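Local coordinates for protein putative oxidoreductase (Klebsiella pneumoniae subsp. pneumoniae MGH 78578, PDB 3E82) that probably acts as an NAD(P)-dependent oxidoreductase of the Gfo/Idh/MocA family, with no substrate assigned, at residues 175-187 and 228-241. Sequence-based numbering, arbitrary orientation.
Sequences GLWFDLGPHLIDQ and LHCSMLVAGGSSRF
L176 and C230 meet at the tightest point of the contact: L176 CD2 presses on C230 CB at 3.3 Å, closer than usual for two carbons. Having CG anti to the backbone N (chi1 -170°) sends the L176 branches to the strand. C230 SG then lies 3.5 Å from L184 CD2 and also borders the W177 ring near its plane. Next to L184 on the helix, I185 crosses L228 at about a right angle, with I185 CG1 3.6 Å from L228 CD1. This apolar layer is buried.

The packing is looser at the partly exposed selenomethionine M232. Its SE runs past L176 CD1 at 3.8 Å.

Past L228, at Q187 on the helix, the contact turns polar. R240 NH2 donates to a lone pair of Q187 OE1 at 3.0 Å, in the carbonyl plane but bent (N-H...O 137°). A water accepts from both R240 NH2 and Q187 NE2. F241 lies over one face of the guanidinium, and its CZ meets Q187 OE1 at the ring edge. R240 NH1 is hydrogen-bonded to S153 OG, and Q187 NE2 to the carbonyl O of R127.

Helix 176-187 runs roughly antiparallel to strand 228-231 (149°), as a helix laid on the mixed sheet of the C-terminal alpha/beta domain. Strand 225-231 sits between strands 214-220 and 148-156, while helix 320-339 packs on W177 and I185.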
ATOM      1  N   GLY B 175     -15.980   3.617  13.070  1.00 34.89           N
ATOM      2  CA  GLY B 175     -15.167   3.812  11.882  1.00 30.98           C
ATOM      3  C   GLY B 175     -14.122   2.714  11.844  1.00 28.66           C
ATOM      4  O   GLY B 175     -13.644   2.263  12.889  1.00 25.62           O
ATOM      5  N   LEU B 176     -13.760   2.283  10.642  1.00 26.97           N
ATOM      6  CA  LEU B 176     -12.788   1.213  10.486  1.00 25.66           C
ATOM      7  C   LEU B 176     -11.431   1.548  11.112  1.00 23.75           C
ATOM      8  O   LEU B 176     -10.883   0.750  11.872  1.00 21.16           O
ATOM      9  CB  LEU B 176     -12.614   0.895   8.997  1.00 26.53           C
ATOM     10  CG  LEU B 176     -11.816  -0.346   8.606  1.00 26.65           C
ATOM     11  CD1 LEU B 176     -12.558  -1.589   9.068  1.00 26.97           C
ATOM     12  CD2 LEU B 176     -11.645  -0.379   7.093  1.00 26.76           C
ATOM     13  N   TRP B 177     -10.900   2.727  10.794  1.00 22.19           N
ATOM     14  CA  TRP B 177      -9.597   3.141  11.316  1.00 21.96           C
ATOM     15  C   TRP B 177      -9.535   3.056  12.835  1.00 22.54           C
ATOM     16  O   TRP B 177      -8.641   2.423  13.385  1.00 21.99           O
ATOM     17  CB  TRP B 177      -9.262   4.569  10.860  1.00 19.29           C
ATOM     18  CG  TRP B 177      -7.899   5.062  11.299  1.00 19.70           C
ATOM     19  CD1 TRP B 177      -7.615   6.252  11.920  1.00 19.57           C
ATOM     20  CD2 TRP B 177      -6.640   4.380  11.153  1.00 19.74           C
ATOM     21  NE1 TRP B 177      -6.267   6.349  12.170  1.00 18.87           N
ATOM     22  CE2 TRP B 177      -5.645   5.216  11.712  1.00 18.08           C
ATOM     23  CE3 TRP B 177      -6.258   3.148  10.607  1.00 19.52           C
ATOM     24  CZ2 TRP B 177      -4.292   4.858  11.741  1.00 17.84           C
ATOM     25  CZ3 TRP B 177      -4.905   2.792  10.636  1.00 19.19           C
ATOM     26  CH2 TRP B 177      -3.944   3.647  11.201  1.00 16.52           C
ATOM     27  N   PHE B 178     -10.490   3.686  13.509  1.00 24.15           N
ATOM     28  CA  PHE B 178     -10.523   3.676  14.966  1.00 25.97           C
ATOM     29  C   PHE B 178     -10.697   2.301  15.589  1.00 24.38           C
ATOM     30  O   PHE B 178     -10.181   2.046  16.678  1.00 22.97           O
ATOM     31  CB  PHE B 178     -11.626   4.604  15.482  1.00 29.79           C
ATOM     32  CG  PHE B 178     -11.112   5.921  15.977  1.00 35.63           C
ATOM     33  CD1 PHE B 178     -10.516   6.825  15.102  1.00 37.83           C
ATOM     34  CD2 PHE B 178     -11.204   6.250  17.325  1.00 37.95           C
ATOM     35  CE1 PHE B 178     -10.019   8.043  15.563  1.00 39.50           C
ATOM     36  CE2 PHE B 178     -10.710   7.459  17.799  1.00 39.64           C
ATOM     37  CZ  PHE B 178     -10.117   8.359  16.917  1.00 40.31           C
ATOM     38  N   ASP B 179     -11.418   1.414  14.915  1.00 24.60           N
ATOM     39  CA  ASP B 179     -11.632   0.079  15.459  1.00 25.44           C
ATOM     40  C   ASP B 179     -10.484  -0.889  15.219  1.00 24.86           C
ATOM     41  O   ASP B 179     -10.022  -1.553  16.148  1.00 24.85           O
ATOM     42  CB  ASP B 179     -12.914  -0.550  14.895  1.00 29.68           C
ATOM     43  CG  ASP B 179     -14.163   0.227  15.271  1.00 33.41           C
ATOM     44  OD1 ASP B 179     -14.251   0.708  16.421  1.00 35.54           O
ATOM     45  OD2 ASP B 179     -15.063   0.343  14.414  1.00 37.51           O
ATOM     46  N   LEU B 180     -10.020  -0.972  13.979  1.00 22.39           N
ATOM     47  CA  LEU B 180      -8.958  -1.912  13.653  1.00 21.75           C
ATOM     48  C   LEU B 180      -7.562  -1.320  13.540  1.00 20.05           C
ATOM     49  O   LEU B 180      -6.575  -2.046  13.627  1.00 21.38           O
ATOM     50  CB  LEU B 180      -9.345  -2.654  12.378  1.00 26.42           C
ATOM     51  CG  LEU B 180     -10.696  -3.328  12.634  1.00 29.39           C
ATOM     52  CD1 LEU B 180     -11.537  -3.286  11.389  1.00 34.04           C
ATOM     53  CD2 LEU B 180     -10.478  -4.749  13.122  1.00 29.70           C
ATOM     54  N   GLY B 181      -7.478  -0.009  13.346  1.00 17.50           N
ATOM     55  CA  GLY B 181      -6.181   0.639  13.269  1.00 18.24           C
ATOM     56  C   GLY B 181      -5.317   0.390  14.504  1.00 18.05           C
ATOM     57  O   GLY B 181      -4.126   0.135  14.371  1.00 19.25           O
ATOM     58  N   PRO B 182      -5.885   0.441  15.722  1.00 18.84           N
ATOM     59  CA  PRO B 182      -5.110   0.220  16.950  1.00 18.01           C
ATOM     60  C   PRO B 182      -4.173  -0.987  17.023  1.00 17.94           C
ATOM     61  O   PRO B 182      -3.005  -0.821  17.371  1.00 18.88           O
ATOM     62  CB  PRO B 182      -6.187   0.202  18.034  1.00 18.81           C
ATOM     63  CG  PRO B 182      -7.146   1.236  17.528  1.00 17.40           C
ATOM     64  CD  PRO B 182      -7.261   0.865  16.053  1.00 17.88           C
ATOM     65  N   HIS B 183      -4.644  -2.190  16.695  1.00 17.83           N
ATOM     66  CA  HIS B 183      -3.746  -3.342  16.788  1.00 19.06           C
ATOM     67  C   HIS B 183      -2.678  -3.328  15.692  1.00 18.90           C
ATOM     68  O   HIS B 183      -1.558  -3.799  15.897  1.00 17.59           O
ATOM     69  CB  HIS B 183      -4.521  -4.667  16.767  1.00 21.29           C
ATOM     70  CG  HIS B 183      -4.976  -5.090  15.406  1.00 23.16           C
ATOM     71  ND1 HIS B 183      -5.988  -4.452  14.723  1.00 24.67           N
ATOM     72  CD2 HIS B 183      -4.552  -6.093  14.599  1.00 26.34           C
ATOM     73  CE1 HIS B 183      -6.169  -5.043  13.553  1.00 25.25           C
ATOM     74  NE2 HIS B 183      -5.310  -6.041  13.453  1.00 25.13           N
ATOM     75  N   LEU B 184      -3.031  -2.774  14.537  1.00 18.78           N
ATOM     76  CA  LEU B 184      -2.101  -2.662  13.415  1.00 18.76           C
ATOM     77  C   LEU B 184      -0.964  -1.725  13.834  1.00 17.72           C
ATOM     78  O   LEU B 184       0.217  -2.005  13.602  1.00 15.51           O
ATOM     79  CB  LEU B 184      -2.837  -2.087  12.196  1.00 17.34           C
ATOM     80  CG  LEU B 184      -3.212  -3.021  11.037  1.00 21.76           C
ATOM     81  CD1 LEU B 184      -3.590  -4.392  11.544  1.00 20.25           C
ATOM     82  CD2 LEU B 184      -4.332  -2.398  10.220  1.00 20.84           C
ATOM     83  N   ILE B 185      -1.335  -0.606  14.451  1.00 16.11           N
ATOM     84  CA  ILE B 185      -0.356   0.375  14.913  1.00 16.16           C
ATOM     85  C   ILE B 185       0.504  -0.179  16.048  1.00 15.24           C
ATOM     86  O   ILE B 185       1.731  -0.115  15.999  1.00 14.43           O
ATOM     87  CB  ILE B 185      -1.043   1.654  15.434  1.00 16.26           C
ATOM     88  CG1 ILE B 185      -1.809   2.338  14.305  1.00 15.16           C
ATOM     89  CG2 ILE B 185       0.002   2.601  16.032  1.00 15.06           C
ATOM     90  CD1 ILE B 185      -2.811   3.359  14.810  1.00 16.52           C
ATOM     91  N   ASP B 186      -0.148  -0.724  17.067  1.00 14.71           N
ATOM     92  CA  ASP B 186       0.560  -1.256  18.228  1.00 17.12           C
ATOM     93  C   ASP B 186       1.665  -2.238  17.846  1.00 16.89           C
ATOM     94  O   ASP B 186       2.766  -2.156  18.377  1.00 16.92           O
ATOM     95  CB  ASP B 186      -0.425  -1.931  19.196  1.00 16.67           C
ATOM     96  CG  ASP B 186       0.230  -2.346  20.492  1.00 15.93           C
ATOM     97  OD1 ASP B 186       0.825  -1.475  21.158  1.00 17.22           O
ATOM     98  OD2 ASP B 186       0.149  -3.540  20.849  1.00 17.35           O
ATOM     99  N   GLN B 187       1.361  -3.165  16.940  1.00 16.18           N
ATOM    100  CA  GLN B 187       2.348  -4.144  16.481  1.00 17.36           C
ATOM    101  C   GLN B 187       3.532  -3.441  15.817  1.00 16.92           C
ATOM    102  O   GLN B 187       4.688  -3.798  16.050  1.00 16.70           O
ATOM    103  CB  GLN B 187       1.705  -5.143  15.500  1.00 16.86           C
ATOM    104  CG  GLN B 187       0.792  -6.164  16.169  1.00 14.14           C
ATOM    105  CD  GLN B 187      -0.097  -6.940  15.189  1.00 18.61           C
ATOM    106  OE1 GLN B 187      -0.242  -6.565  14.021  1.00 18.65           O
ATOM    107  NE2 GLN B 187      -0.715  -8.016  15.676  1.00 16.52           N
ATOM    108  N   LEU B 228      -0.050   0.513   6.818  1.00 18.18           N
ATOM    109  CA  LEU B 228      -1.135  -0.135   7.549  1.00 18.57           C
ATOM    110  C   LEU B 228      -2.369   0.088   6.694  1.00 18.10           C
ATOM    111  O   LEU B 228      -2.680   1.226   6.337  1.00 18.19           O
ATOM    112  CB  LEU B 228      -1.304   0.517   8.923  1.00 16.63           C
ATOM    113  CG  LEU B 228      -0.042   0.624   9.789  1.00 15.56           C
ATOM    114  CD1 LEU B 228      -0.419   1.213  11.152  1.00 12.13           C
ATOM    115  CD2 LEU B 228       0.607  -0.751   9.972  1.00 11.75           C
ATOM    116  N   HIS B 229      -3.070  -0.990   6.358  1.00 19.06           N
ATOM    117  CA  HIS B 229      -4.234  -0.879   5.482  1.00 19.25           C
ATOM    118  C   HIS B 229      -5.463  -1.637   5.981  1.00 19.06           C
ATOM    119  O   HIS B 229      -5.383  -2.815   6.321  1.00 17.85           O
ATOM    120  CB  HIS B 229      -3.860  -1.380   4.079  1.00 20.19           C
ATOM    121  CG  HIS B 229      -4.915  -1.139   3.043  1.00 20.95           C
ATOM    122  ND1 HIS B 229      -4.999   0.037   2.327  1.00 20.50           N
ATOM    123  CD2 HIS B 229      -5.963  -1.899   2.642  1.00 19.13           C
ATOM    124  CE1 HIS B 229      -6.054  -0.008   1.532  1.00 19.84           C
ATOM    125  NE2 HIS B 229      -6.656  -1.173   1.704  1.00 19.41           N
ATOM    126  N   CYS B 230      -6.595  -0.937   6.000  1.00 19.88           N
ATOM    127  CA  CYS B 230      -7.881  -1.491   6.430  1.00 22.97           C
ATOM    128  C   CYS B 230      -8.925  -1.287   5.331  1.00 21.38           C
ATOM    129  O   CYS B 230      -8.988  -0.218   4.729  1.00 21.96           O
ATOM    130  CB  CYS B 230      -8.378  -0.771   7.691  1.00 23.17           C
ATOM    131  SG  CYS B 230      -7.323  -0.920   9.120  1.00 30.39           S
ATOM    132  N   SER B 231      -9.742  -2.304   5.070  1.00 21.29           N
ATOM    133  CA  SER B 231     -10.801  -2.177   4.066  1.00 23.78           C
ATOM    134  C   SER B 231     -11.914  -3.196   4.261  1.00 22.55           C
ATOM    135  O   SER B 231     -11.654  -4.330   4.624  1.00 22.00           O
ATOM    136  CB  SER B 231     -10.248  -2.336   2.645  1.00 22.80           C
ATOM    137  OG  SER B 231     -11.311  -2.254   1.702  1.00 20.85           O
HETATM  138  N   MSE B 232     -13.150  -2.782   4.011  1.00 24.55           N
HETATM  139  CA  MSE B 232     -14.302  -3.667   4.141  1.00 27.48           C
HETATM  140  C   MSE B 232     -14.678  -4.267   2.783  1.00 28.00           C
HETATM  141  O   MSE B 232     -15.650  -5.015   2.674  1.00 28.16           O
HETATM  142  CB  MSE B 232     -15.501  -2.897   4.705  1.00 30.59           C
HETATM  143  CG  MSE B 232     -15.286  -2.385   6.119  1.00 37.37           C
HETATM  144 SE   MSE B 232     -15.051  -3.859   7.345  1.00 47.13          SE
HETATM  145  CE  MSE B 232     -16.747  -3.732   8.288  1.00 47.17           C
ATOM    146  N   LEU B 233     -13.912  -3.943   1.746  1.00 26.75           N
ATOM    147  CA  LEU B 233     -14.206  -4.477   0.419  1.00 27.02           C
ATOM    148  C   LEU B 233     -13.051  -5.180  -0.258  1.00 24.04           C
ATOM    149  O   LEU B 233     -12.493  -4.682  -1.232  1.00 24.78           O
ATOM    150  CB  LEU B 233     -14.723  -3.380  -0.507  1.00 28.91           C
ATOM    151  CG  LEU B 233     -16.234  -3.168  -0.507  1.00 33.18           C
ATOM    152  CD1 LEU B 233     -16.588  -2.261  -1.662  1.00 34.42           C
ATOM    153  CD2 LEU B 233     -16.965  -4.502  -0.644  1.00 34.31           C
ATOM    154  N   VAL B 234     -12.700  -6.347   0.261  1.00 24.14           N
ATOM    155  CA  VAL B 234     -11.620  -7.137  -0.305  1.00 23.51           C
ATOM    156  C   VAL B 234     -12.111  -8.573  -0.407  1.00 24.55           C
ATOM    157  O   VAL B 234     -12.063  -9.324   0.565  1.00 26.24           O
ATOM    158  CB  VAL B 234     -10.353  -7.089   0.586  1.00 22.89           C
ATOM    159  CG1 VAL B 234      -9.253  -7.957  -0.020  1.00 21.91           C
ATOM    160  CG2 VAL B 234      -9.868  -5.654   0.721  1.00 19.57           C
ATOM    161  N   ALA B 235     -12.600  -8.946  -1.584  1.00 24.71           N
ATOM    162  CA  ALA B 235     -13.107 -10.293  -1.808  1.00 25.52           C
ATOM    163  C   ALA B 235     -11.977 -11.306  -1.732  1.00 26.54           C
ATOM    164  O   ALA B 235     -12.205 -12.465  -1.392  1.00 28.85           O
ATOM    165  CB  ALA B 235     -13.801 -10.382  -3.163  1.00 26.15           C
ATOM    166  N   GLY B 236     -10.760 -10.862  -2.044  1.00 26.69           N
ATOM    167  CA  GLY B 236      -9.604 -11.742  -1.998  1.00 25.09           C
ATOM    168  C   GLY B 236      -8.352 -11.091  -2.561  1.00 25.98           C
ATOM    169  O   GLY B 236      -8.411  -9.990  -3.100  1.00 24.28           O
ATOM    170  N   GLY B 237      -7.208 -11.750  -2.413  1.00 26.17           N
ATOM    171  CA  GLY B 237      -5.980 -11.198  -2.958  1.00 28.06           C
ATOM    172  C   GLY B 237      -4.993 -10.500  -2.035  1.00 28.66           C
ATOM    173  O   GLY B 237      -3.860 -10.239  -2.444  1.00 29.06           O
ATOM    174  N   SER B 238      -5.388 -10.188  -0.802  1.00 27.76           N
ATOM    175  CA  SER B 238      -4.461  -9.510   0.104  1.00 26.73           C
ATOM    176  C   SER B 238      -3.852 -10.449   1.145  1.00 25.52           C
ATOM    177  O   SER B 238      -4.359 -11.547   1.391  1.00 25.65           O
ATOM    178  CB  SER B 238      -5.157  -8.342   0.801  1.00 24.99           C
ATOM    179  OG  SER B 238      -6.269  -8.799   1.543  1.00 29.09           O
ATOM    180  N   SER B 239      -2.753 -10.013   1.749  1.00 23.12           N
ATOM    181  CA  SER B 239      -2.065 -10.799   2.764  1.00 21.95           C
ATOM    182  C   SER B 239      -2.060 -10.045   4.084  1.00 20.76           C
ATOM    183  O   SER B 239      -1.945  -8.820   4.106  1.00 19.46           O
ATOM    184  CB  SER B 239      -0.618 -11.072   2.349  1.00 20.33           C
ATOM    185  OG  SER B 239      -0.558 -11.718   1.095  1.00 21.97           O
ATOM    186  N   ARG B 240      -2.173 -10.798   5.174  1.00 20.51           N
ATOM    187  CA  ARG B 240      -2.183 -10.243   6.518  1.00 18.80           C
ATOM    188  C   ARG B 240      -0.954  -9.376   6.736  1.00 17.92           C
ATOM    189  O   ARG B 240      -1.054  -8.274   7.267  1.00 17.32           O
ATOM    190  CB  ARG B 240      -2.191 -11.375   7.551  1.00 19.88           C
ATOM    191  CG  ARG B 240      -2.078 -10.889   8.990  1.00 18.57           C
ATOM    192  CD  ARG B 240      -3.269 -10.038   9.395  1.00 17.54           C
ATOM    193  NE  ARG B 240      -3.099  -9.499  10.743  1.00 19.38           N
ATOM    194  CZ  ARG B 240      -2.405  -8.401  11.032  1.00 20.20           C
ATOM    195  NH1 ARG B 240      -1.812  -7.708  10.065  1.00 17.32           N
ATOM    196  NH2 ARG B 240      -2.291  -8.006  12.295  1.00 19.68           N
ATOM    197  N   PHE B 241       0.202  -9.907   6.338  1.00 17.95           N
ATOM    198  CA  PHE B 241       1.490  -9.226   6.461  1.00 16.93           C
ATOM    199  C   PHE B 241       2.313  -9.449   5.197  1.00 17.81           C
ATOM    200  O   PHE B 241       2.285 -10.529   4.607  1.00 18.90           O
ATOM    201  CB  PHE B 241       2.311  -9.780   7.632  1.00 16.90           C
ATOM    202  CG  PHE B 241       1.848  -9.328   8.996  1.00 17.67           C
ATOM    203  CD1 PHE B 241       2.065  -8.020   9.424  1.00 17.62           C
ATOM    204  CD2 PHE B 241       1.242 -10.228   9.868  1.00 19.24           C
ATOM    205  CE1 PHE B 241       1.688  -7.613  10.711  1.00 17.86           C
ATOM    206  CE2 PHE B 241       0.859  -9.834  11.160  1.00 18.38           C
ATOM    207  CZ  PHE B 241       1.086  -8.520  11.579  1.00 18.18           C
TER
HETATM  208  O   HOH W   1      -2.410 -10.063  14.434  1.00 20.85           O